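Local coordinates for cytolethal distending toxin protein C (Haemophilus ducreyi, PDB 1SR4) that forms part of a tripartite bacterial genotoxin, adopting a ricin-like beta-trefoil lectin fold, and probably contributes carbohydrate binding to the assembled toxin, at residues Pro18-Arg23 with Trp46-Tyr51. Sequence-based numbering, arbitrary orientation.
Sequences PRISLR and WELIDY
I20 and W46 sit on the same face of the antiparallel pair, the isoleucine CG1 lying 4.1 Å from the tryptophan CB where the two side chains cross obliquely. With chi1 at 67°, I20 CG1 sits between its backbone N and carbonyl carbon, and the chain runs on to bring CD1 within 4.4 Å of L48 CD1. L22 reaches the same tryptophan, its CB 4.5 Å from W46 CD1 at the five-membered part of the indole. At the other end P18 closes the apolar row, its ring CG against L48 CB at 4.1 Å and its CD 3.5 Å from L48 O.

Three backbone bonds tie the strands together. I20 and W46 are an antiparallel hydrogen-bonded pair, N to O in both directions, and L48 N adds a nearly straight bond of 3.0 Å to P18 O (168° at the hydrogen). R19 and E47 form the adjoining non-hydrogen-bonded pair, and their side chains project from the opposite face to I20 and W46. Bends at chi2 and chi3 carry the arginine across toward strand 46-50, with R19 CD 3.7 Å from W46 O, yet its guanidinium does not touch the E47 carboxylate. A water spans the gap, accepting from R19 NH2 and donating to E47 OE2 at 2.7 Å; the stronger partners lie elsewhere, H45 for R19 and a salt bridge to K69 for E47.

Past this register the short segments splay, running at 106° to each other; the family fold is the beta-trefoil. On the flanks, strand 144-147 meets I20 and L22 through I146, while F68 of strand 64-69 packs on W46 and L48. The chain of cytolethal distending toxin protein B covers P18 and L48, and its Q247 bonds to R19 O, placing this strand pair at a subunit interface.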
ATOM      1  N   PRO C  18      10.903   6.178   5.990  1.00 11.22           N
ATOM      2  CA  PRO C  18      10.283   4.947   6.477  1.00 11.84           C
ATOM      3  C   PRO C  18      11.331   3.909   6.889  1.00 12.86           C
ATOM      4  O   PRO C  18      12.420   3.840   6.306  1.00 13.28           O
ATOM      5  CB  PRO C  18       9.450   4.481   5.282  1.00 12.23           C
ATOM      6  CG  PRO C  18      10.221   4.974   4.120  1.00 11.47           C
ATOM      7  CD  PRO C  18      10.683   6.345   4.541  1.00 10.66           C
ATOM      8  N   ARG C  19      10.986   3.111   7.893  1.00 10.29           N
ATOM      9  CA  ARG C  19      11.855   2.065   8.407  1.00 10.06           C
ATOM     10  C   ARG C  19      11.477   0.744   7.724  1.00  9.97           C
ATOM     11  O   ARG C  19      10.298   0.451   7.572  1.00  9.51           O
ATOM     12  CB  ARG C  19      11.649   1.926   9.915  1.00 10.76           C
ATOM     13  CG  ARG C  19      12.662   1.039  10.606  1.00 11.64           C
ATOM     14  CD  ARG C  19      13.981   1.779  10.755  1.00 13.58           C
ATOM     15  NE  ARG C  19      13.841   2.933  11.642  1.00 12.19           N
ATOM     16  CZ  ARG C  19      13.879   2.863  12.969  1.00 16.23           C
ATOM     17  NH1 ARG C  19      14.054   1.690  13.579  1.00 13.79           N
ATOM     18  NH2 ARG C  19      13.754   3.972  13.691  1.00 14.40           N
ATOM     19  N   ILE C  20      12.467  -0.049   7.315  1.00  7.99           N
ATOM     20  CA  ILE C  20      12.189  -1.328   6.663  1.00  9.45           C
ATOM     21  C   ILE C  20      13.246  -2.366   7.025  1.00 11.01           C
ATOM     22  O   ILE C  20      14.268  -2.050   7.661  1.00 10.77           O
ATOM     23  CB  ILE C  20      12.287  -1.214   5.116  1.00  9.32           C
ATOM     24  CG1 ILE C  20      13.754  -0.946   4.745  1.00 11.32           C
ATOM     25  CG2 ILE C  20      11.385  -0.086   4.583  1.00  7.46           C
ATOM     26  CD1 ILE C  20      14.092  -1.069   3.259  1.00 12.27           C
ATOM     27  N   SER C  21      12.979  -3.609   6.634  1.00  8.69           N
ATOM     28  CA  SER C  21      13.969  -4.662   6.734  1.00  9.61           C
ATOM     29  C   SER C  21      13.977  -5.105   5.264  1.00 11.60           C
ATOM     30  O   SER C  21      12.932  -5.120   4.614  1.00 11.47           O
ATOM     31  CB  SER C  21      13.560  -5.811   7.656  1.00  8.85           C
ATOM     32  OG  SER C  21      14.040  -5.586   8.980  1.00 10.13           O
ATOM     33  N   LEU C  22      15.156  -5.409   4.741  1.00 11.75           N
ATOM     34  CA  LEU C  22      15.311  -5.827   3.355  1.00 11.89           C
ATOM     35  C   LEU C  22      15.614  -7.313   3.368  1.00 10.44           C
ATOM     36  O   LEU C  22      16.638  -7.723   3.904  1.00 10.55           O
ATOM     37  CB  LEU C  22      16.473  -5.048   2.731  1.00 11.72           C
ATOM     38  CG  LEU C  22      16.801  -5.228   1.247  1.00 13.84           C
ATOM     39  CD1 LEU C  22      15.591  -4.891   0.380  1.00 12.32           C
ATOM     40  CD2 LEU C  22      17.971  -4.299   0.900  1.00 12.98           C
ATOM     41  N   ARG C  23      14.730  -8.114   2.773  1.00  7.62           N
ATOM     42  CA  ARG C  23      14.898  -9.558   2.762  1.00  9.72           C
ATOM     43  C   ARG C  23      14.926 -10.186   1.369  1.00 10.03           C
ATOM     44  O   ARG C  23      14.161  -9.813   0.490  1.00 10.61           O
ATOM     45  CB  ARG C  23      13.756 -10.242   3.538  1.00  8.98           C
ATOM     46  CG  ARG C  23      13.660  -9.926   5.024  1.00  9.74           C
ATOM     47  CD  ARG C  23      12.442 -10.613   5.618  1.00  8.84           C
ATOM     48  NE  ARG C  23      12.221 -10.294   7.024  1.00  8.51           N
ATOM     49  CZ  ARG C  23      12.545 -11.093   8.043  1.00 10.08           C
ATOM     50  NH1 ARG C  23      13.112 -12.275   7.818  1.00  9.51           N
ATOM     51  NH2 ARG C  23      12.294 -10.708   9.294  1.00  8.33           N
ATOM     52  N   TRP C  46      16.798  -0.604   8.338  1.00 10.48           N
ATOM     53  CA  TRP C  46      17.342   0.379   7.408  1.00 11.45           C
ATOM     54  C   TRP C  46      16.291   1.448   7.212  1.00 11.96           C
ATOM     55  O   TRP C  46      15.084   1.176   7.323  1.00 14.33           O
ATOM     56  CB  TRP C  46      17.622  -0.224   6.031  1.00 10.06           C
ATOM     57  CG  TRP C  46      18.567  -1.372   6.052  1.00 12.07           C
ATOM     58  CD1 TRP C  46      18.251  -2.696   6.115  1.00 13.57           C
ATOM     59  CD2 TRP C  46      19.994  -1.299   5.996  1.00 11.64           C
ATOM     60  NE1 TRP C  46      19.401  -3.455   6.097  1.00 13.15           N
ATOM     61  CE2 TRP C  46      20.483  -2.618   6.021  1.00 11.96           C
ATOM     62  CE3 TRP C  46      20.906  -0.241   5.919  1.00  9.51           C
ATOM     63  CZ2 TRP C  46      21.851  -2.913   5.978  1.00 11.97           C
ATOM     64  CZ3 TRP C  46      22.253  -0.528   5.870  1.00 12.57           C
ATOM     65  CH2 TRP C  46      22.717  -1.856   5.898  1.00 11.40           C
ATOM     66  N   GLU C  47      16.753   2.659   6.928  1.00 11.52           N
ATOM     67  CA  GLU C  47      15.868   3.769   6.624  1.00 12.57           C
ATOM     68  C   GLU C  47      15.952   3.873   5.110  1.00 13.31           C
ATOM     69  O   GLU C  47      17.050   3.872   4.536  1.00 11.19           O
ATOM     70  CB  GLU C  47      16.370   5.063   7.267  1.00 14.57           C
ATOM     71  CG  GLU C  47      16.389   4.979   8.791  1.00 18.52           C
ATOM     72  CD  GLU C  47      17.003   6.203   9.438  1.00 22.12           C
ATOM     73  OE1 GLU C  47      17.784   6.911   8.758  1.00 21.50           O
ATOM     74  OE2 GLU C  47      16.717   6.441  10.631  1.00 20.53           O
ATOM     75  N   LEU C  48      14.798   3.954   4.459  1.00 12.46           N
ATOM     76  CA  LEU C  48      14.782   4.029   3.016  1.00 13.14           C
ATOM     77  C   LEU C  48      14.764   5.487   2.599  1.00 12.77           C
ATOM     78  O   LEU C  48      13.811   6.184   2.888  1.00 12.82           O
ATOM     79  CB  LEU C  48      13.544   3.303   2.469  1.00 12.58           C
ATOM     80  CG  LEU C  48      13.437   3.203   0.940  1.00 15.72           C
ATOM     81  CD1 LEU C  48      14.534   2.264   0.423  1.00 15.23           C
ATOM     82  CD2 LEU C  48      12.049   2.662   0.535  1.00 17.24           C
ATOM     83  N   ILE C  49      15.811   5.955   1.926  1.00 13.09           N
ATOM     84  CA  ILE C  49      15.836   7.349   1.499  1.00 13.81           C
ATOM     85  C   ILE C  49      16.050   7.447  -0.010  1.00 13.70           C
ATOM     86  O   ILE C  49      16.804   6.669  -0.588  1.00 12.52           O
ATOM     87  CB  ILE C  49      16.933   8.149   2.255  1.00 17.72           C
ATOM     88  CG1 ILE C  49      18.315   7.599   1.927  1.00 19.76           C
ATOM     89  CG2 ILE C  49      16.716   8.056   3.768  1.00 17.67           C
ATOM     90  CD1 ILE C  49      18.941   8.264   0.723  1.00 30.21           C
ATOM     91  N   ASP C  50      15.380   8.393  -0.656  1.00 12.34           N
ATOM     92  CA  ASP C  50      15.518   8.535  -2.102  1.00 14.32           C
ATOM     93  C   ASP C  50      16.740   9.351  -2.473  1.00 14.88           C
ATOM     94  O   ASP C  50      17.001  10.382  -1.866  1.00 14.37           O
ATOM     95  CB  ASP C  50      14.279   9.205  -2.703  1.00 15.26           C
ATOM     96  CG  ASP C  50      13.031   8.357  -2.556  1.00 18.82           C
ATOM     97  OD1 ASP C  50      13.148   7.212  -2.075  1.00 20.61           O
ATOM     98  OD2 ASP C  50      11.938   8.828  -2.922  1.00 19.29           O
ATOM     99  N   TYR C  51      17.479   8.894  -3.478  1.00 13.11           N
ATOM    100  CA  TYR C  51      18.654   9.619  -3.933  1.00 15.29           C
ATOM    101  C   TYR C  51      18.221  10.677  -4.952  1.00 16.79           C
ATOM    102  O   TYR C  51      17.539  10.368  -5.930  1.00 17.37           O
ATOM    103  CB  TYR C  51      19.661   8.671  -4.569  1.00 14.70           C
ATOM    104  CG  TYR C  51      20.939   9.376  -4.909  1.00 15.00           C
ATOM    105  CD1 TYR C  51      21.702   9.981  -3.911  1.00 15.71           C
ATOM    106  CD2 TYR C  51      21.363   9.484  -6.220  1.00 13.45           C
ATOM    107  CE1 TYR C  51      22.864  10.682  -4.219  1.00 16.50           C
ATOM    108  CE2 TYR C  51      22.522  10.189  -6.540  1.00 17.84           C
ATOM    109  CZ  TYR C  51      23.267  10.783  -5.536  1.00 15.12           C
ATOM    110  OH  TYR C  51      24.422  11.470  -5.853  1.00 16.67           O
TER
HETATM  111  O   HOH W   1      14.160   6.122  11.346  1.00 23.34           O